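Local coordinates for RNA-binding protein RMD9, mitochondrial (Saccharomyces cerevisiae S288C, PDB 7A9X), which binds a dodecameric motif in the 3' untranslated regions of yeast mitochondrial mRNAs and takes part in their processing or stability, at residues 402-407 with 424-429; 365-370 with 387-392; 543-548 with 580-585. All coordinates share one frame; numbering follows the deposited sequence.

In the fold
From the N terminus, interaction 2 comes first: helix 357-374 runs out, a short turn follows, and helix 379-396 comes back to close the hairpin of the PPR6 repeat. Interaction 1 repeats this in PPR7 with helices 401-410 and 417-429. The two closures stand in series, neither nested nor crossed, yet they touch one another directly, since helix 401-410 packs on helix 357-374; both also reach U10 of chain B. Interaction 3 is separate, its centre about 33 Å from that of interaction 1. Near the C-terminal end, it fastens the loop at 580-585 back onto helix 540-551.

Interaction 1 of 3, residues 402-407 with 424-429; sequences PFFNVM and DKNYTL. With nucleotides of chain B.
Phe404 and Tyr427 both hold their rings beside the backbone N (chi1 -83° and -73°), and these torsions send them into the gap between two nearly antiparallel helices. The edge of Phe404 turns toward the face of Tyr427, with centroids 6.0 Å apart and planes at 66°. On the Phe404 ring, Asn426 CB sits over one face, 4.0 Å from the centroid, a CH-pi contact. Phe404 CB meanwhile packs 3.7 Å from Tyr427 CE1.

The polar half of the contact is Asn405. Its OD1 lies at the edge of the tyrosine ring and accepts the Tyr427 OH proton at 2.6 Å, in the carbonyl plane. With OD1 engaged, the amide turns ND2 toward U10 of chain B, where it donates to the O2 of the base at 3.1 Å; ND2 also bonds Glu401. Tyr427, with Glu401, thus probably helps set the rotation of an amide that contacts the base. Next to it, Val406 CG2 rests 3.3 Å from O4' of the same nucleotide's sugar. Counted from the assigned start of PPR7, Asn405 is the fifth residue, and an asparagine there facing a pyrimidine is consistent with the recognition code of pentatricopeptide repeats.

Interaction 2 of 3, residues 365-370 with 387-392; sequences NTFFTI and QEIITF. With nucleotides of chain B.
Phe367 offers its ring edge to Ile389, whose CD1 lies near the ring plane at 3.6 Å from CZ. Phe368 meets the same isoleucine obliquely, its CZ 4.0 Å from Ile389 CG2, and carries Phe367 CD2 over the centre of one face. This is the inside of a pentatricopeptide repeat hairpin, where the two helices of PPR6 face each other. Between these segments the contact rests on one isoleucine, and neighbouring helices supply further packing. Its CD1 meets the Phe367 edge, while the branch methyl CG2 lies near both rings, since it also comes within 4.0 Å of Phe367 CE2.

CG is anti to the backbone N in Phe367 (chi1 171°) but beside it in Phe368 (chi1 -76°), and these differing torsions bring the neighbouring rings together, both leaning toward helix 379-396. Phe367 goes on to stack with Trp344 of helix 337-351, while Phe368 makes an edge-to-face pair with Phe403 of the next repeat. Asn365 looks to the RNA, with CG 3.6 Å from C5' of U10 of chain B. Its backbone O takes two donors from opposite faces of the carbonyl plane, Thr369 N at 3.1 Å and Thr369 OG1 at 2.6 Å.

Interaction 3 of 3, residues 543-548 with 580-585; sequences LYLKIL and SGYSDL
One tyrosine laid from a loop against a helix makes this contact: Tyr582, in the irregular segment 580-585 after helix 566-571, reaches helix 540-551 near the C-terminal end of the model. It is a packing contact, without a hydrogen bond between the two segments.

The tyrosine meets its partners at the ring and at the hydroxyl end. Leu545 O lies in the ring plane, at the edge, 3.6 Å from Tyr582 CE1, so a backbone carbonyl of the helix meets the ring edge, where a C-H would probably suit it better than the pi face. Leu545 CD2, well off the ring plane, comes 4.1 Å from Tyr582 CD1, and the two side chains cross obliquely. Further out, Tyr582 OH passes over the next turn, 4.0 Å from Leu548 CB and 3.9 Å from Leu548 C. Tyr582 can span both positions because its ring is extended away from its own main chain, with CG anti to the backbone N (chi1 176°). Leu545 and Leu548 are three residues apart and both point their CB toward the loop; Leu545 lies beside the ring and Leu548 beside its hydroxyl. After Tyr582 the loop turns back on itself, and a weak 3.4 Å bond runs from Leu585 N to Tyr582 O.

Leu545 also touches Tyr578 and Leu579, just ahead of the tyrosine in the chain. Leu548 also packs on Leu481 of helix 478-486, while Ile547 packs on Leu458 and Trp461 of helix 454-470, so helix 540-551 lies between these helices and the loop.

Interaction 1 of 3, residues 402-407 with 424-429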
loop_
_atom_site.group_PDB
_atom_site.type_symbol
_atom_site.label_atom_id
_atom_site.label_comp_id
_atom_site.label_asym_id
_atom_site.label_seq_id
_atom_site.Cartn_x
_atom_site.Cartn_y
_atom_site.Cartn_z
ATOM N N PRO A 402 -5.517 -9.094 11.799
ATOM C CA PRO A 402 -4.168 -8.648 11.408
ATOM C C PRO A 402 -3.297 -8.233 12.582
ATOM O O PRO A 402 -2.070 -8.365 12.501
ATOM C CB PRO A 402 -4.451 -7.471 10.465
ATOM C CG PRO A 402 -5.766 -7.794 9.871
ATOM C CD PRO A 402 -6.550 -8.409 10.996
ATOM N N PHE A 403 -3.895 -7.745 13.673
ATOM C CA PHE A 403 -3.121 -7.402 14.862
ATOM C C PHE A 403 -2.288 -8.588 15.336
ATOM O O PHE A 403 -1.080 -8.461 15.566
ATOM C CB PHE A 403 -4.055 -6.918 15.972
ATOM C CG PHE A 403 -3.362 -6.658 17.284
ATOM C CD1 PHE A 403 -2.656 -5.482 17.491
ATOM C CD2 PHE A 403 -3.427 -7.585 18.315
ATOM C CE1 PHE A 403 -2.021 -5.238 18.695
ATOM C CE2 PHE A 403 -2.795 -7.347 19.523
ATOM C CZ PHE A 403 -2.092 -6.173 19.715
ATOM N N PHE A 404 -2.917 -9.756 15.480
ATOM C CA PHE A 404 -2.190 -10.949 15.890
ATOM C C PHE A 404 -1.428 -11.598 14.739
ATOM O O PHE A 404 -0.420 -12.269 14.986
ATOM C CB PHE A 404 -3.149 -11.961 16.522
ATOM C CG PHE A 404 -3.432 -11.702 17.979
ATOM C CD1 PHE A 404 -2.405 -11.741 18.914
ATOM C CD2 PHE A 404 -4.721 -11.436 18.417
ATOM C CE1 PHE A 404 -2.657 -11.511 20.259
ATOM C CE2 PHE A 404 -4.981 -11.204 19.761
ATOM C CZ PHE A 404 -3.946 -11.241 20.683
ATOM N N ASN A 405 -1.876 -11.407 13.495
ATOM C CA ASN A 405 -1.146 -11.955 12.355
ATOM C C ASN A 405 0.230 -11.311 12.217
ATOM O O ASN A 405 1.232 -12.013 12.030
ATOM C CB ASN A 405 -1.954 -11.772 11.067
ATOM C CG ASN A 405 -3.233 -12.597 11.054
ATOM O OD1 ASN A 405 -3.370 -13.567 11.801
ATOM N ND2 ASN A 405 -4.174 -12.215 10.198
ATOM N N VAL A 406 0.297 -9.980 12.308
ATOM C CA VAL A 406 1.584 -9.289 12.249
ATOM C C VAL A 406 2.467 -9.708 13.417
ATOM O O VAL A 406 3.657 -9.998 13.245
ATOM C CB VAL A 406 1.375 -7.763 12.227
ATOM C CG1 VAL A 406 2.713 -7.050 12.275
ATOM C CG2 VAL A 406 0.593 -7.350 10.996
ATOM N N MET A 407 1.895 -9.744 14.623
ATOM C CA MET A 407 2.654 -10.149 15.802
ATOM C C MET A 407 3.252 -11.539 15.624
ATOM O O MET A 407 4.443 -11.747 15.879
ATOM C CB MET A 407 1.751 -10.104 17.036
ATOM C CG MET A 407 2.472 -10.313 18.357
ATOM S SD MET A 407 1.332 -10.525 19.738
ATOM C CE MET A 407 0.322 -9.055 19.594
ATOM N N ASP A 424 -2.043 -18.479 18.790
ATOM C CA ASP A 424 -3.113 -19.357 18.327
ATOM C C ASP A 424 -4.246 -19.417 19.342
ATOM O O ASP A 424 -5.425 -19.390 18.973
ATOM C CB ASP A 424 -2.552 -20.754 18.058
ATOM C CG ASP A 424 -3.440 -21.579 17.149
ATOM O OD1 ASP A 424 -4.525 -21.091 16.769
ATOM O OD2 ASP A 424 -3.048 -22.717 16.808
ATOM N N LYS A 425 -3.900 -19.481 20.629
ATOM C CA LYS A 425 -4.907 -19.491 21.682
ATOM C C LYS A 425 -5.670 -18.173 21.750
ATOM O O LYS A 425 -6.874 -18.170 22.030
ATOM C CB LYS A 425 -4.235 -19.801 23.019
ATOM C CG LYS A 425 -5.077 -19.535 24.253
ATOM C CD LYS A 425 -4.248 -19.753 25.511
ATOM C CE LYS A 425 -4.990 -19.318 26.765
ATOM N NZ LYS A 425 -4.124 -19.417 27.973
ATOM N N ASN A 426 -4.998 -17.051 21.483
ATOM C CA ASN A 426 -5.644 -15.750 21.620
ATOM C C ASN A 426 -6.648 -15.468 20.510
ATOM O O ASN A 426 -7.525 -14.618 20.693
ATOM C CB ASN A 426 -4.589 -14.644 21.671
ATOM C CG ASN A 426 -3.874 -14.587 23.009
ATOM O OD1 ASN A 426 -3.787 -15.585 23.724
ATOM N ND2 ASN A 426 -3.365 -13.410 23.359
ATOM N N TYR A 427 -6.540 -16.149 19.364
ATOM C CA TYR A 427 -7.559 -16.006 18.329
ATOM C C TYR A 427 -8.931 -16.402 18.857
ATOM O O TYR A 427 -9.926 -15.711 18.609
ATOM C CB TYR A 427 -7.203 -16.854 17.106
ATOM C CG TYR A 427 -6.060 -16.324 16.273
ATOM C CD1 TYR A 427 -6.170 -15.116 15.599
ATOM C CD2 TYR A 427 -4.876 -17.041 16.144
ATOM C CE1 TYR A 427 -5.128 -14.628 14.830
ATOM C CE2 TYR A 427 -3.829 -16.564 15.379
ATOM C CZ TYR A 427 -3.959 -15.358 14.724
ATOM O OH TYR A 427 -2.915 -14.884 13.961
ATOM N N THR A 428 -9.000 -17.514 19.593
ATOM C CA THR A 428 -10.266 -17.970 20.151
ATOM C C THR A 428 -10.640 -17.200 21.412
ATOM O O THR A 428 -11.829 -16.963 21.656
ATOM C CB THR A 428 -10.189 -19.470 20.451
ATOM O OG1 THR A 428 -9.669 -20.160 19.309
ATOM C CG2 THR A 428 -11.573 -20.023 20.773
ATOM N N LEU A 429 -9.648 -16.798 22.211
ATOM C CA LEU A 429 -9.933 -16.107 23.465
ATOM C C LEU A 429 -10.626 -14.774 23.216
ATOM O O LEU A 429 -11.619 -14.446 23.874
ATOM C CB LEU A 429 -8.643 -15.904 24.260
ATOM C CG LEU A 429 -8.442 -16.805 25.479
ATOM C CD1 LEU A 429 -8.426 -18.269 25.067
ATOM C CD2 LEU A 429 -7.163 -16.427 26.209
ATOM P P U B 10 1.795 -6.112 4.011
ATOM O OP1 U B 10 3.274 -6.145 3.880
ATOM O OP2 U B 10 0.953 -6.550 2.868
ATOM O "O5'" U B 10 1.399 -6.983 5.287
ATOM C "C5'" U B 10 2.188 -6.962 6.470
ATOM C "C4'" U B 10 1.702 -7.988 7.461
ATOM O "O4'" U B 10 0.307 -7.732 7.758
ATOM C "C3'" U B 10 1.736 -9.432 6.980
ATOM O "O3'" U B 10 2.997 -10.042 7.204
ATOM C "C2'" U B 10 0.605 -10.095 7.762
ATOM O "O2'" U B 10 1.049 -10.509 9.045
ATOM C "C1'" U B 10 -0.390 -8.944 7.930
ATOM N N1 U B 10 -1.501 -8.990 6.951
ATOM C C2 U B 10 -2.696 -9.548 7.367
ATOM O O2 U B 10 -2.861 -10.001 8.486
ATOM N N3 U B 10 -3.691 -9.553 6.421
ATOM C C4 U B 10 -3.613 -9.065 5.133
ATOM O O4 U B 10 -4.598 -9.143 4.398
ATOM C C5 U B 10 -2.345 -8.502 4.780
ATOM C C6 U B 10 -1.359 -8.483 5.680
#

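Interaction 2 of 3, residues 365-370 with 387-392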
loop_
_atom_site.group_PDB
_atom_site.type_symbol
_atom_site.label_atom_id
_atom_site.label_comp_id
_atom_site.label_asym_id
_atom_site.label_seq_id
_atom_site.Cartn_x
_atom_site.Cartn_y
_atom_site.Cartn_z
ATOM N N ASN A 365 1.758 -3.253 11.438
ATOM C CA ASN A 365 2.905 -3.795 10.717
ATOM C C ASN A 365 4.171 -3.015 11.046
ATOM O O ASN A 365 5.208 -3.600 11.381
ATOM C CB ASN A 365 2.636 -3.774 9.212
ATOM C CG ASN A 365 3.778 -4.361 8.407
ATOM O OD1 ASN A 365 4.436 -5.310 8.838
ATOM N ND2 ASN A 365 4.024 -3.796 7.231
ATOM N N THR A 366 4.100 -1.685 10.957
ATOM C CA THR A 366 5.249 -0.852 11.293
ATOM C C THR A 366 5.641 -1.013 12.757
ATOM O O THR A 366 6.830 -1.105 13.081
ATOM C CB THR A 366 4.937 0.614 10.981
ATOM O OG1 THR A 366 4.563 0.738 9.604
ATOM C CG2 THR A 366 6.150 1.495 11.252
ATOM N N PHE A 367 4.650 -1.072 13.651
ATOM C CA PHE A 367 4.927 -1.098 15.084
ATOM C C PHE A 367 5.574 -2.413 15.507
ATOM O O PHE A 367 6.581 -2.417 16.224
ATOM C CB PHE A 367 3.635 -0.856 15.865
ATOM C CG PHE A 367 3.770 -1.066 17.343
ATOM C CD1 PHE A 367 4.555 -0.215 18.108
ATOM C CD2 PHE A 367 3.108 -2.110 17.969
ATOM C CE1 PHE A 367 4.683 -0.402 19.473
ATOM C CE2 PHE A 367 3.228 -2.304 19.333
ATOM C CZ PHE A 367 4.018 -1.449 20.087
ATOM N N PHE A 368 5.006 -3.543 15.082
ATOM C CA PHE A 368 5.545 -4.829 15.508
ATOM C C PHE A 368 6.851 -5.171 14.804
ATOM O O PHE A 368 7.646 -5.949 15.342
ATOM C CB PHE A 368 4.512 -5.935 15.293
ATOM C CG PHE A 368 3.414 -5.937 16.319
ATOM C CD1 PHE A 368 3.712 -6.063 17.667
ATOM C CD2 PHE A 368 2.088 -5.810 15.939
ATOM C CE1 PHE A 368 2.704 -6.063 18.617
ATOM C CE2 PHE A 368 1.076 -5.810 16.885
ATOM C CZ PHE A 368 1.383 -5.937 18.223
ATOM N N THR A 369 7.091 -4.609 13.617
ATOM C CA THR A 369 8.406 -4.736 13.000
ATOM C C THR A 369 9.464 -4.057 13.861
ATOM O O THR A 369 10.539 -4.619 14.102
ATOM C CB THR A 369 8.385 -4.142 11.590
ATOM O OG1 THR A 369 7.424 -4.844 10.792
ATOM C CG2 THR A 369 9.750 -4.252 10.937
ATOM N N ILE A 370 9.158 -2.857 14.354
ATOM C CA ILE A 370 10.057 -2.173 15.277
ATOM C C ILE A 370 10.134 -2.922 16.604
ATOM O O ILE A 370 11.208 -3.020 17.211
ATOM C CB ILE A 370 9.603 -0.714 15.465
ATOM C CG1 ILE A 370 9.649 0.026 14.124
ATOM C CG2 ILE A 370 10.463 -0.009 16.504
ATOM C CD1 ILE A 370 8.977 1.383 14.143
ATOM N N GLN A 387 2.094 -8.611 26.355
ATOM C CA GLN A 387 0.869 -8.691 27.145
ATOM C C GLN A 387 0.337 -7.304 27.476
ATOM O O GLN A 387 -0.877 -7.075 27.452
ATOM C CB GLN A 387 1.120 -9.491 28.423
ATOM C CG GLN A 387 1.434 -10.957 28.185
ATOM C CD GLN A 387 1.807 -11.683 29.462
ATOM O OE1 GLN A 387 2.224 -11.065 30.442
ATOM N NE2 GLN A 387 1.654 -13.003 29.458
ATOM N N GLU A 388 1.233 -6.367 27.788
ATOM C CA GLU A 388 0.812 -4.988 28.009
ATOM C C GLU A 388 0.232 -4.385 26.735
ATOM O O GLU A 388 -0.748 -3.633 26.785
ATOM C CB GLU A 388 1.993 -4.161 28.517
ATOM C CG GLU A 388 1.711 -2.674 28.667
ATOM C CD GLU A 388 2.939 -1.886 29.090
ATOM O OE1 GLU A 388 3.851 -2.479 29.704
ATOM O OE2 GLU A 388 2.995 -0.671 28.803
ATOM N N ILE A 389 0.822 -4.715 25.584
ATOM C CA ILE A 389 0.307 -4.234 24.307
ATOM C C ILE A 389 -1.063 -4.839 24.020
ATOM O O ILE A 389 -1.975 -4.150 23.545
ATOM C CB ILE A 389 1.319 -4.544 23.188
ATOM C CG1 ILE A 389 2.614 -3.758 23.414
ATOM C CG2 ILE A 389 0.731 -4.233 21.821
ATOM C CD1 ILE A 389 3.751 -4.168 22.504
ATOM N N ILE A 390 -1.235 -6.131 24.308
ATOM C CA ILE A 390 -2.516 -6.790 24.065
ATOM C C ILE A 390 -3.594 -6.218 24.978
ATOM O O ILE A 390 -4.737 -6.001 24.557
ATOM C CB ILE A 390 -2.367 -8.312 24.241
ATOM C CG1 ILE A 390 -1.477 -8.887 23.139
ATOM C CG2 ILE A 390 -3.727 -8.992 24.240
ATOM C CD1 ILE A 390 -1.051 -10.317 23.384
ATOM N N THR A 391 -3.246 -5.963 26.241
ATOM C CA THR A 391 -4.199 -5.364 27.170
ATOM C C THR A 391 -4.607 -3.967 26.717
ATOM O O THR A 391 -5.794 -3.621 26.734
ATOM C CB THR A 391 -3.600 -5.325 28.578
ATOM O OG1 THR A 391 -3.441 -6.663 29.067
ATOM C CG2 THR A 391 -4.495 -4.546 29.533
ATOM N N PHE A 392 -3.636 -3.151 26.298
ATOM C CA PHE A 392 -3.960 -1.809 25.826
ATOM C C PHE A 392 -4.819 -1.861 24.569
ATOM O O PHE A 392 -5.804 -1.122 24.444
ATOM C CB PHE A 392 -2.683 -1.014 25.556
ATOM C CG PHE A 392 -2.904 0.181 24.676
ATOM C CD1 PHE A 392 -3.374 1.370 25.209
ATOM C CD2 PHE A 392 -2.664 0.108 23.311
ATOM C CE1 PHE A 392 -3.590 2.466 24.400
ATOM C CE2 PHE A 392 -2.880 1.198 22.496
ATOM C CZ PHE A 392 -3.343 2.381 23.041
ATOM P P U B 10 1.795 -6.112 4.011
ATOM O OP1 U B 10 3.274 -6.145 3.880
ATOM O OP2 U B 10 0.953 -6.550 2.868
ATOM O "O5'" U B 10 1.399 -6.983 5.287
ATOM C "C5'" U B 10 2.188 -6.962 6.470
ATOM C "C4'" U B 10 1.702 -7.988 7.461
ATOM O "O4'" U B 10 0.307 -7.732 7.758
ATOM C "C3'" U B 10 1.736 -9.432 6.980
ATOM O "O3'" U B 10 2.997 -10.042 7.204
ATOM C "C2'" U B 10 0.605 -10.095 7.762
ATOM O "O2'" U B 10 1.049 -10.509 9.045
ATOM C "C1'" U B 10 -0.390 -8.944 7.930
ATOM N N1 U B 10 -1.501 -8.990 6.951
ATOM C C2 U B 10 -2.696 -9.548 7.367
ATOM O O2 U B 10 -2.861 -10.001 8.486
ATOM N N3 U B 10 -3.691 -9.553 6.421
ATOM C C4 U B 10 -3.613 -9.065 5.133
ATOM O O4 U B 10 -4.598 -9.143 4.398
ATOM C C5 U B 10 -2.345 -8.502 4.780
ATOM C C6 U B 10 -1.359 -8.483 5.680
#

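Interaction 3 of 3, residues 543-548 with 580-585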
loop_
_atom_site.group_PDB
_atom_site.type_symbol
_atom_site.label_atom_id
_atom_site.label_comp_id
_atom_site.label_asym_id
_atom_site.label_seq_id
_atom_site.Cartn_x
_atom_site.Cartn_y
_atom_site.Cartn_z
ATOM N N LEU A 543 7.735 -35.206 3.626
ATOM C CA LEU A 543 6.342 -34.834 3.850
ATOM C C LEU A 543 5.918 -33.712 2.910
ATOM O O LEU A 543 4.786 -33.699 2.411
ATOM C CB LEU A 543 6.138 -34.417 5.307
ATOM C CG LEU A 543 4.715 -33.993 5.679
ATOM C CD1 LEU A 543 3.758 -35.168 5.561
ATOM C CD2 LEU A 543 4.676 -33.402 7.076
ATOM N N TYR A 544 6.822 -32.766 2.652
ATOM C CA TYR A 544 6.525 -31.655 1.756
ATOM C C TYR A 544 6.237 -32.147 0.342
ATOM O O TYR A 544 5.263 -31.721 -0.290
ATOM C CB TYR A 544 7.693 -30.671 1.769
ATOM C CG TYR A 544 7.676 -29.634 0.672
ATOM C CD1 TYR A 544 6.854 -28.517 0.755
ATOM C CD2 TYR A 544 8.503 -29.760 -0.436
ATOM C CE1 TYR A 544 6.847 -27.563 -0.244
ATOM C CE2 TYR A 544 8.505 -28.812 -1.437
ATOM C CZ TYR A 544 7.676 -27.714 -1.334
ATOM O OH TYR A 544 7.674 -26.766 -2.328
ATOM N N LEU A 545 7.075 -33.052 -0.169
ATOM C CA LEU A 545 6.863 -33.580 -1.513
ATOM C C LEU A 545 5.652 -34.500 -1.573
ATOM O O LEU A 545 5.042 -34.651 -2.638
ATOM C CB LEU A 545 8.113 -34.315 -1.992
ATOM C CG LEU A 545 9.336 -33.439 -2.254
ATOM C CD1 LEU A 545 10.555 -34.302 -2.527
ATOM C CD2 LEU A 545 9.075 -32.495 -3.418
ATOM N N LYS A 546 5.295 -35.125 -0.451
ATOM C CA LYS A 546 4.118 -35.985 -0.432
ATOM C C LYS A 546 2.837 -35.165 -0.526
ATOM O O LYS A 546 1.905 -35.540 -1.246
ATOM C CB LYS A 546 4.119 -36.841 0.833
ATOM C CG LYS A 546 2.858 -37.662 1.025
ATOM C CD LYS A 546 2.896 -38.413 2.340
ATOM C CE LYS A 546 4.062 -39.381 2.386
ATOM N NZ LYS A 546 4.070 -40.160 3.651
ATOM N N ILE A 547 2.779 -34.039 0.187
ATOM C CA ILE A 547 1.586 -33.200 0.155
ATOM C C ILE A 547 1.446 -32.516 -1.199
ATOM O O ILE A 547 0.333 -32.357 -1.715
ATOM C CB ILE A 547 1.624 -32.180 1.306
ATOM C CG1 ILE A 547 1.742 -32.904 2.649
ATOM C CG2 ILE A 547 0.383 -31.314 1.285
ATOM C CD1 ILE A 547 1.907 -31.978 3.826
ATOM N N LEU A 548 2.568 -32.101 -1.795
ATOM C CA LEU A 548 2.523 -31.490 -3.120
ATOM C C LEU A 548 1.896 -32.435 -4.136
ATOM O O LEU A 548 0.979 -32.055 -4.874
ATOM C CB LEU A 548 3.928 -31.089 -3.568
ATOM C CG LEU A 548 4.549 -29.822 -2.988
ATOM C CD1 LEU A 548 5.873 -29.551 -3.679
ATOM C CD2 LEU A 548 3.607 -28.639 -3.143
ATOM N N SER A 580 15.089 -36.571 -7.707
ATOM C CA SER A 580 15.283 -37.516 -8.800
ATOM C C SER A 580 14.197 -38.583 -8.837
ATOM O O SER A 580 14.016 -39.232 -9.873
ATOM C CB SER A 580 16.657 -38.178 -8.696
ATOM O OG SER A 580 17.692 -37.255 -8.998
ATOM N N GLY A 581 13.466 -38.776 -7.739
ATOM C CA GLY A 581 12.420 -39.779 -7.697
ATOM C C GLY A 581 11.065 -39.225 -7.307
ATOM O O GLY A 581 10.314 -39.871 -6.571
ATOM N N TYR A 582 10.739 -38.029 -7.800
ATOM C CA TYR A 582 9.461 -37.411 -7.474
ATOM C C TYR A 582 8.322 -37.988 -8.308
ATOM O O TYR A 582 7.170 -37.994 -7.858
ATOM C CB TYR A 582 9.550 -35.893 -7.664
ATOM C CG TYR A 582 8.237 -35.175 -7.452
ATOM C CD1 TYR A 582 7.631 -35.153 -6.203
ATOM C CD2 TYR A 582 7.601 -34.524 -8.502
ATOM C CE1 TYR A 582 6.428 -34.504 -6.004
ATOM C CE2 TYR A 582 6.398 -33.870 -8.312
ATOM C CZ TYR A 582 5.816 -33.864 -7.062
ATOM O OH TYR A 582 4.619 -33.216 -6.866
ATOM N N SER A 583 8.624 -38.494 -9.505
ATOM C CA SER A 583 7.573 -39.013 -10.374
ATOM C C SER A 583 6.964 -40.294 -9.816
ATOM O O SER A 583 5.765 -40.537 -9.994
ATOM C CB SER A 583 8.133 -39.253 -11.777
ATOM O OG SER A 583 9.236 -40.143 -11.736
ATOM N N ASP A 584 7.759 -41.119 -9.139
ATOM C CA ASP A 584 7.274 -42.392 -8.621
ATOM C C ASP A 584 6.809 -42.315 -7.171
ATOM O O ASP A 584 6.449 -43.349 -6.597
ATOM C CB ASP A 584 8.365 -43.458 -8.754
ATOM N N LEU A 585 6.799 -41.127 -6.568
ATOM C CA LEU A 585 6.463 -41.011 -5.155
ATOM C C LEU A 585 4.970 -41.225 -4.930
ATOM O O LEU A 585 4.131 -40.718 -5.680
ATOM C CB LEU A 585 6.889 -39.644 -4.619
#